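Uncharacterized protein (Bacteroides ovatus, PDB 4DQA) is of unknown function but probably binds carbohydrate, pairing an N-terminal domain of the BT_3987-like family with a concanavalin A-like lectin/glucanase domain. Local coordinates at residues N177-I191 / E276-V288. Numbering follows the deposited sequence. Where two conformers were deposited one is given.
Sequences NNTIMGTEGVMILRI and ERPFHGKMSEVRV
Arg277 crosses Asn177 at a slant and Thr179 at about a right angle where the 276-281 loop meets the hairpin 178-190 in the concanavalin A-like domain, a fold built as a beta sandwich. The hairpin pairing carries a classic beta bulge, Ile180 and Met181 both facing Leu189. Backbone and hydroxyl of Thr179 clamp the carbonyl of Arg277: N reaches Arg277 O at 2.9 Å (N-H...O angle 158°) and OG1 reaches it at 2.7 Å, from opposite faces of the carbonyl plane. The OG1 placement follows from the first torsion of Thr179, which sets the hydroxyl beside its own backbone N.

Extended from CG to NE, the Arg277 chain passes the Asn177 amide with CD 3.5 Å from Asn177 CG; amide and guanidinium planes are 33° apart, and ND2 of Asn177 is bonded instead to Asp193. The stronger polar partner of the Arg277 guanidinium is Trp274, just before the segment. NH1 also meets Glu184 OE2 at 3.1 Å, a salt bridge whose hydrogen bond is weak, the two planes being nearly perpendicular at 86°. One water accepts from NH1 of both Arg277 and Arg190 and donates to Glu184 OE1, so the carboxylate probably offsets the two neighbouring positive charges; Arg190 also pairs with Glu205.

Beyond Pro278 the contact becomes mainly apolar. Phe279 presents a ring edge to Ile191 CD1 and one face to Met283 CE, which sits off-centre toward the rim. In one of its two conformers Met181, a selenomethionine, bends at its last torsion and brings CE 3.6 Å from Val288 CG2, a contact less certain for that reason. Thr179 O, buried by this contact, has no hydrogen-bond partner in the model; Phe279 CB lies 3.2 Å from it.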
ATOM      1  N   ASN A 177     -17.396   2.163  24.631  1.00 14.00           N
ATOM      2  CA  ASN A 177     -15.945   2.321  24.532  1.00 13.03           C
ATOM      3  C   ASN A 177     -15.444   1.086  23.781  1.00 13.36           C
ATOM      4  O   ASN A 177     -15.638  -0.036  24.272  1.00 14.55           O
ATOM      5  CB  ASN A 177     -15.384   2.429  25.950  1.00 14.76           C
ATOM      6  CG  ASN A 177     -13.889   2.527  25.991  1.00 13.29           C
ATOM      7  OD1 ASN A 177     -13.186   1.949  25.168  1.00 14.45           O
ATOM      8  ND2 ASN A 177     -13.383   3.281  26.972  1.00 15.67           N
ATOM      9  N   ASN A 178     -14.832   1.301  22.615  1.00 12.80           N
ATOM     10  CA  ASN A 178     -14.476   0.258  21.658  1.00 12.20           C
ATOM     11  C   ASN A 178     -12.965   0.320  21.411  1.00 12.36           C
ATOM     12  O   ASN A 178     -12.486   1.283  20.846  1.00 12.47           O
ATOM     13  CB  ASN A 178     -15.229   0.517  20.364  1.00 12.38           C
ATOM     14  CG  ASN A 178     -16.721   0.675  20.600  1.00 11.23           C
ATOM     15  OD1 ASN A 178     -17.443  -0.304  20.708  1.00 13.69           O
ATOM     16  ND2 ASN A 178     -17.180   1.932  20.702  1.00 12.72           N
ATOM     17  N   THR A 179     -12.226  -0.676  21.881  1.00 11.27           N
ATOM     18  CA  THR A 179     -10.767  -0.669  21.779  1.00 11.59           C
ATOM     19  C   THR A 179     -10.296  -0.894  20.351  1.00 12.21           C
ATOM     20  O   THR A 179     -10.691  -1.882  19.728  1.00 12.57           O
ATOM     21  CB  THR A 179     -10.186  -1.820  22.618  1.00 10.72           C
ATOM     22  OG1 THR A 179     -10.566  -1.637  23.964  1.00 13.14           O
ATOM     23  CG2 THR A 179      -8.670  -1.867  22.551  1.00 13.32           C
ATOM     24  N   ILE A 180      -9.429  -0.024  19.841  1.00 12.05           N
ATOM     25  CA  ILE A 180      -8.712  -0.337  18.597  1.00 10.67           C
ATOM     26  C   ILE A 180      -7.396  -0.982  18.973  1.00 12.06           C
ATOM     27  O   ILE A 180      -7.229  -2.183  18.796  1.00 12.66           O
ATOM     28  CB  ILE A 180      -8.550   0.858  17.696  1.00 11.71           C
ATOM     29  CG1 ILE A 180      -9.928   1.359  17.270  1.00 13.05           C
ATOM     30  CG2 ILE A 180      -7.770   0.445  16.415  1.00 14.04           C
ATOM     31  CD1 ILE A 180      -9.878   2.713  16.580  1.00 16.04           C
HETATM   32  N   MSE A 181      -6.462  -0.221  19.518  1.00 12.10           N
HETATM   33  CA  MSE A 181      -5.146  -0.754  19.852  0.50 12.10           C
HETATM   34  C   MSE A 181      -4.436   0.123  20.885  1.00 13.63           C
HETATM   35  O   MSE A 181      -4.614   1.347  20.868  1.00 13.07           O
HETATM   36  CB  MSE A 181      -4.303  -0.832  18.567  0.50 11.91           C
HETATM   37  CG  MSE A 181      -4.334   0.459  17.738  0.50 11.37           C
HETATM   38 SE   MSE A 181      -3.779   0.331  15.858  0.38 17.59          SE
HETATM   39  CE  MSE A 181      -1.941  -0.250  16.167  0.50 16.47           C
ATOM     40  N   GLY A 182      -3.588  -0.476  21.720  1.00 12.91           N
ATOM     41  CA  GLY A 182      -2.710   0.282  22.580  1.00 13.22           C
ATOM     42  C   GLY A 182      -2.615  -0.281  23.977  1.00 14.26           C
ATOM     43  O   GLY A 182      -3.029  -1.434  24.218  1.00 14.35           O
ATOM     44  N   THR A 183      -2.118   0.558  24.878  1.00 14.75           N
ATOM     45  CA  THR A 183      -1.832   0.186  26.236  1.00 14.40           C
ATOM     46  C   THR A 183      -2.724   0.986  27.157  1.00 16.34           C
ATOM     47  O   THR A 183      -2.519   2.174  27.368  1.00 16.75           O
ATOM     48  CB  THR A 183      -0.349   0.407  26.529  1.00 15.68           C
ATOM     49  OG1 THR A 183       0.400  -0.324  25.546  1.00 15.73           O
ATOM     50  CG2 THR A 183       0.023  -0.061  27.939  1.00 16.32           C
ATOM     51  N   GLU A 184      -3.749   0.334  27.692  1.00 14.23           N
ATOM     52  CA  GLU A 184      -4.721   1.006  28.542  1.00 16.53           C
ATOM     53  C   GLU A 184      -4.069   1.698  29.726  1.00 20.98           C
ATOM     54  O   GLU A 184      -3.193   1.142  30.400  1.00 20.65           O
ATOM     55  CB  GLU A 184      -5.797   0.015  29.004  1.00 16.44           C
ATOM     56  CG  GLU A 184      -6.773   0.545  30.081  1.00 17.04           C
ATOM     57  CD  GLU A 184      -7.594   1.743  29.674  1.00 18.13           C
ATOM     58  OE1 GLU A 184      -7.623   2.071  28.467  1.00 18.21           O
ATOM     59  OE2 GLU A 184      -8.204   2.364  30.580  1.00 19.81           O
ATOM     60  N   GLY A 185      -4.467   2.953  29.938  1.00 19.40           N
ATOM     61  CA  GLY A 185      -3.947   3.743  31.029  1.00 22.29           C
ATOM     62  C   GLY A 185      -2.676   4.485  30.645  1.00 21.85           C
ATOM     63  O   GLY A 185      -2.220   5.338  31.400  1.00 23.64           O
ATOM     64  N   VAL A 186      -2.136   4.175  29.468  1.00 20.45           N
ATOM     65  CA  VAL A 186      -0.862   4.737  29.038  1.00 18.22           C
ATOM     66  C   VAL A 186      -0.933   5.408  27.663  1.00 18.74           C
ATOM     67  O   VAL A 186      -0.648   6.609  27.542  1.00 20.61           O
ATOM     68  CB  VAL A 186       0.234   3.652  29.039  1.00 20.75           C
ATOM     69  CG1 VAL A 186       1.567   4.212  28.566  1.00 25.10           C
ATOM     70  CG2 VAL A 186       0.376   3.043  30.452  1.00 23.88           C
HETATM   71  N   MSE A 187      -1.316   4.653  26.638  1.00 16.89           N
HETATM   72  CA  MSE A 187      -1.475   5.190  25.282  1.00 16.58           C
HETATM   73  C   MSE A 187      -2.354   4.242  24.476  1.00 14.00           C
HETATM   74  O   MSE A 187      -1.876   3.245  23.935  1.00 16.21           O
HETATM   75  CB  MSE A 187      -0.125   5.371  24.582  1.00 18.77           C
HETATM   76  CG  MSE A 187      -0.206   6.089  23.262  1.00 17.19           C
HETATM   77 SE   MSE A 187      -0.650   7.952  23.461  0.75 20.78          SE
HETATM   78  CE  MSE A 187       0.886   8.486  24.505  1.00 22.73           C
ATOM     79  N   ILE A 188      -3.641   4.560  24.394  1.00 15.11           N
ATOM     80  CA  ILE A 188      -4.572   3.681  23.698  1.00 14.56           C
ATOM     81  C   ILE A 188      -5.442   4.490  22.721  1.00 16.23           C
ATOM     82  O   ILE A 188      -5.848   5.619  23.007  1.00 17.70           O
ATOM     83  CB  ILE A 188      -5.393   2.854  24.719  1.00 17.93           C
ATOM     84  CG1 ILE A 188      -6.102   1.665  24.047  1.00 17.50           C
ATOM     85  CG2 ILE A 188      -6.392   3.731  25.431  1.00 19.71           C
ATOM     86  CD1 ILE A 188      -6.668   0.640  25.016  1.00 17.41           C
ATOM     87  N   LEU A 189      -5.654   3.919  21.544  1.00 14.29           N
ATOM     88  CA  LEU A 189      -6.560   4.462  20.548  1.00 12.61           C
ATOM     89  C   LEU A 189      -7.850   3.664  20.591  1.00 13.09           C
ATOM     90  O   LEU A 189      -7.850   2.420  20.512  1.00 13.04           O
ATOM     91  CB  LEU A 189      -5.924   4.394  19.162  1.00 14.72           C
ATOM     92  CG  LEU A 189      -6.752   4.946  18.000  1.00 14.89           C
ATOM     93  CD1 LEU A 189      -6.892   6.443  18.153  1.00 16.70           C
ATOM     94  CD2 LEU A 189      -6.082   4.587  16.671  1.00 17.31           C
ATOM     95  N   ARG A 190      -8.951   4.384  20.801  1.00 12.90           N
ATOM     96  CA  ARG A 190     -10.258   3.757  20.939  1.00 12.47           C
ATOM     97  C   ARG A 190     -11.307   4.602  20.245  1.00 14.43           C
ATOM     98  O   ARG A 190     -11.032   5.706  19.763  1.00 14.62           O
ATOM     99  CB  ARG A 190     -10.600   3.599  22.420  1.00 14.06           C
ATOM    100  CG  ARG A 190     -10.772   4.902  23.170  1.00 15.31           C
ATOM    101  CD  ARG A 190     -10.837   4.675  24.686  1.00 16.56           C
ATOM    102  NE  ARG A 190     -11.079   5.910  25.426  1.00 15.78           N
ATOM    103  CZ  ARG A 190     -10.876   6.037  26.739  1.00 16.45           C
ATOM    104  NH1 ARG A 190     -10.428   5.004  27.454  1.00 19.03           N
ATOM    105  NH2 ARG A 190     -11.103   7.194  27.319  1.00 18.80           N
ATOM    106  N   ILE A 191     -12.521   4.060  20.185  1.00 13.00           N
ATOM    107  CA  ILE A 191     -13.669   4.837  19.720  1.00 12.65           C
ATOM    108  C   ILE A 191     -14.645   4.845  20.876  1.00 13.24           C
ATOM    109  O   ILE A 191     -15.131   3.788  21.309  1.00 12.96           O
ATOM    110  CB  ILE A 191     -14.358   4.235  18.484  1.00 11.66           C
ATOM    111  CG1 ILE A 191     -13.320   3.844  17.425  1.00 17.70           C
ATOM    112  CG2 ILE A 191     -15.324   5.261  17.937  1.00 15.56           C
ATOM    113  CD1 ILE A 191     -13.896   3.053  16.269  1.00 20.17           C
ATOM    114  N   GLU A 276     -13.384  -4.843  29.415  1.00 15.17           N
ATOM    115  CA  GLU A 276     -12.487  -5.284  28.351  1.00 14.65           C
ATOM    116  C   GLU A 276     -12.677  -4.501  27.046  1.00 14.65           C
ATOM    117  O   GLU A 276     -11.813  -4.524  26.159  1.00 13.38           O
ATOM    118  CB  GLU A 276     -12.634  -6.780  28.087  1.00 14.86           C
ATOM    119  CG  GLU A 276     -12.286  -7.625  29.292  1.00 15.97           C
ATOM    120  CD  GLU A 276     -12.236  -9.124  29.022  1.00 20.14           C
ATOM    121  OE1 GLU A 276     -12.941  -9.602  28.130  1.00 26.94           O
ATOM    122  OE2 GLU A 276     -11.566  -9.829  29.800  1.00 26.24           O
ATOM    123  N   ARG A 277     -13.815  -3.830  26.926  1.00 13.31           N
ATOM    124  CA  ARG A 277     -14.019  -2.871  25.850  1.00 13.22           C
ATOM    125  C   ARG A 277     -13.724  -3.443  24.450  1.00 11.36           C
ATOM    126  O   ARG A 277     -13.006  -2.852  23.635  1.00 11.93           O
ATOM    127  CB  ARG A 277     -13.225  -1.596  26.138  1.00 13.31           C
ATOM    128  CG  ARG A 277     -13.674  -0.929  27.419  1.00 14.27           C
ATOM    129  CD  ARG A 277     -12.617  -0.022  28.017  1.00 15.88           C
ATOM    130  NE  ARG A 277     -12.969   0.309  29.386  1.00 17.65           N
ATOM    131  CZ  ARG A 277     -12.198   1.008  30.205  1.00 17.29           C
ATOM    132  NH1 ARG A 277     -11.074   1.546  29.766  1.00 19.14           N
ATOM    133  NH2 ARG A 277     -12.583   1.184  31.458  1.00 21.04           N
ATOM    134  N   PRO A 278     -14.343  -4.586  24.133  1.00 11.59           N
ATOM    135  CA  PRO A 278     -14.059  -5.190  22.829  1.00 11.62           C
ATOM    136  C   PRO A 278     -14.548  -4.380  21.635  1.00 12.80           C
ATOM    137  O   PRO A 278     -15.634  -3.780  21.666  1.00 13.54           O
ATOM    138  CB  PRO A 278     -14.816  -6.514  22.875  1.00 12.90           C
ATOM    139  CG  PRO A 278     -15.911  -6.300  23.898  1.00 15.05           C
ATOM    140  CD  PRO A 278     -15.324  -5.359  24.912  1.00 12.80           C
ATOM    141  N   PHE A 279     -13.757  -4.428  20.569  1.00 12.42           N
ATOM    142  CA  PHE A 279     -14.155  -3.938  19.278  1.00 12.01           C
ATOM    143  C   PHE A 279     -15.046  -4.945  18.604  1.00 11.52           C
ATOM    144  O   PHE A 279     -14.797  -6.149  18.673  1.00 13.42           O
ATOM    145  CB  PHE A 279     -12.886  -3.771  18.458  1.00 12.39           C
ATOM    146  CG  PHE A 279     -13.070  -3.093  17.126  1.00 12.50           C
ATOM    147  CD1 PHE A 279     -13.110  -1.724  17.054  1.00 15.81           C
ATOM    148  CD2 PHE A 279     -13.065  -3.810  15.949  1.00 12.28           C
ATOM    149  CE1 PHE A 279     -13.258  -1.084  15.824  1.00 16.60           C
ATOM    150  CE2 PHE A 279     -13.193  -3.171  14.716  1.00 13.67           C
ATOM    151  CZ  PHE A 279     -13.283  -1.818  14.660  1.00 13.75           C
ATOM    152  N   HIS A 280     -16.094  -4.458  17.923  1.00 12.12           N
ATOM    153  CA  HIS A 280     -16.941  -5.315  17.113  1.00 10.67           C
ATOM    154  C   HIS A 280     -16.899  -4.845  15.685  1.00 10.41           C
ATOM    155  O   HIS A 280     -17.477  -3.805  15.340  1.00 12.15           O
ATOM    156  CB  HIS A 280     -18.370  -5.283  17.625  1.00 13.20           C
ATOM    157  CG  HIS A 280     -18.508  -5.914  18.969  1.00 14.84           C
ATOM    158  ND1 HIS A 280     -18.361  -5.216  20.141  1.00 20.73           N
ATOM    159  CD2 HIS A 280     -18.705  -7.208  19.316  1.00 19.12           C
ATOM    160  CE1 HIS A 280     -18.510  -6.046  21.163  1.00 17.14           C
ATOM    161  NE2 HIS A 280     -18.696  -7.259  20.691  1.00 23.40           N
ATOM    162  N   GLY A 281     -16.179  -5.586  14.838  1.00 11.33           N
ATOM    163  CA  GLY A 281     -15.974  -5.185  13.450  1.00 11.15           C
ATOM    164  C   GLY A 281     -14.795  -5.904  12.859  1.00 12.03           C
ATOM    165  O   GLY A 281     -14.407  -6.964  13.342  1.00 14.31           O
ATOM    166  N   LYS A 282     -14.257  -5.347  11.792  1.00 10.59           N
ATOM    167  CA  LYS A 282     -13.111  -5.916  11.115  1.00 10.86           C
ATOM    168  C   LYS A 282     -11.943  -4.950  11.116  1.00 11.23           C
ATOM    169  O   LYS A 282     -12.132  -3.725  11.127  1.00 12.29           O
ATOM    170  CB  LYS A 282     -13.463  -6.279   9.679  1.00 12.66           C
ATOM    171  CG  LYS A 282     -14.543  -7.332   9.546  1.00 16.29           C
ATOM    172  CD  LYS A 282     -14.860  -7.541   8.066  1.00 20.61           C
ATOM    173  CE  LYS A 282     -15.961  -8.522   7.809  1.00 29.33           C
ATOM    174  NZ  LYS A 282     -17.272  -7.940   8.232  1.00 24.02           N
HETATM  175  N   MSE A 283     -10.732  -5.495  11.072  1.00 10.62           N
HETATM  176  CA  MSE A 283      -9.533  -4.695  10.925  1.00 10.11           C
HETATM  177  C   MSE A 283      -8.663  -5.290   9.835  1.00 12.08           C
HETATM  178  O   MSE A 283      -8.696  -6.484   9.562  1.00 11.54           O
HETATM  179  CB  MSE A 283      -8.692  -4.619  12.202  1.00 10.54           C
HETATM  180  CG  MSE A 283      -9.473  -4.097  13.393  1.00 10.75           C
HETATM  181 SE   MSE A 283      -8.223  -3.571  14.793  0.75 16.01          SE
HETATM  182  CE  MSE A 283      -9.400  -3.739  16.325  1.00 13.31           C
ATOM    183  N   SER A 284      -7.849  -4.425   9.271  1.00 10.74           N
ATOM    184  CA  SER A 284      -6.890  -4.792   8.234  1.00 11.67           C
ATOM    185  C   SER A 284      -5.709  -3.858   8.342  1.00 10.82           C
ATOM    186  O   SER A 284      -5.838  -2.705   8.745  1.00 12.30           O
ATOM    187  CB  SER A 284      -7.566  -4.666   6.883  1.00 10.78           C
ATOM    188  OG  SER A 284      -6.662  -4.801   5.785  1.00 12.78           O
ATOM    189  N   GLU A 285      -4.525  -4.327   7.962  1.00 11.46           N
ATOM    190  CA  GLU A 285      -3.354  -3.444   7.855  1.00 11.42           C
ATOM    191  C   GLU A 285      -3.090  -2.685   9.153  1.00 11.33           C
ATOM    192  O   GLU A 285      -2.897  -1.456   9.172  1.00 12.26           O
ATOM    193  CB  GLU A 285      -3.486  -2.478   6.681  1.00 11.99           C
ATOM    194  CG  GLU A 285      -3.546  -3.145   5.349  1.00 11.14           C
ATOM    195  CD  GLU A 285      -2.259  -3.882   5.023  1.00 12.27           C
ATOM    196  OE1 GLU A 285      -1.186  -3.239   5.054  1.00 12.09           O
ATOM    197  OE2 GLU A 285      -2.305  -5.115   4.788  1.00 13.73           O
ATOM    198  N   VAL A 286      -3.046  -3.451  10.226  1.00 10.13           N
ATOM    199  CA  VAL A 286      -2.786  -2.918  11.570  1.00 11.73           C
ATOM    200  C   VAL A 286      -1.290  -2.789  11.795  1.00 12.18           C
ATOM    201  O   VAL A 286      -0.554  -3.762  11.619  1.00 12.54           O
ATOM    202  CB  VAL A 286      -3.365  -3.866  12.624  1.00 11.22           C
ATOM    203  CG1 VAL A 286      -3.041  -3.403  14.030  1.00 13.06           C
ATOM    204  CG2 VAL A 286      -4.867  -4.035  12.447  1.00 12.17           C
ATOM    205  N   ARG A 287      -0.828  -1.589  12.134  1.00 11.69           N
ATOM    206  CA  ARG A 287       0.609  -1.337  12.274  1.00 12.09           C
ATOM    207  C   ARG A 287       0.947  -0.484  13.457  1.00 14.42           C
ATOM    208  O   ARG A 287       0.205   0.422  13.813  1.00 13.64           O
ATOM    209  CB  ARG A 287       1.171  -0.651  11.029  1.00 14.10           C
ATOM    210  CG  ARG A 287       0.722  -1.284   9.717  1.00 14.37           C
ATOM    211  CD  ARG A 287       1.266  -0.495   8.527  1.00 14.61           C
ATOM    212  NE  ARG A 287       0.600  -0.931   7.298  1.00 13.87           N
ATOM    213  CZ  ARG A 287       0.250  -0.137   6.307  1.00 14.93           C
ATOM    214  NH1 ARG A 287       0.514   1.162   6.350  1.00 14.50           N
ATOM    215  NH2 ARG A 287      -0.354  -0.644   5.244  1.00 15.17           N
ATOM    216  N   VAL A 288       2.132  -0.720  14.011  1.00 13.17           N
ATOM    217  CA  VAL A 288       2.725   0.196  14.981  1.00 14.20           C
ATOM    218  C   VAL A 288       4.110   0.534  14.463  1.00 14.07           C
ATOM    219  O   VAL A 288       4.855  -0.364  14.065  1.00 14.45           O
ATOM    220  CB  VAL A 288       2.882  -0.426  16.358  1.00 12.62           C
ATOM    221  CG1 VAL A 288       3.574   0.563  17.308  1.00 15.02           C
ATOM    222  CG2 VAL A 288       1.536  -0.810  16.941  1.00 14.64           C
TER
HETATM  223  O   HOH W   1     -16.825  -2.469  23.773  1.00 14.51           O
HETATM  224  O   HOH W   2     -17.224  -1.974  18.572  1.00 22.60           O
HETATM  225  O   HOH W   3      -9.963   2.202  27.177  1.00 15.79           O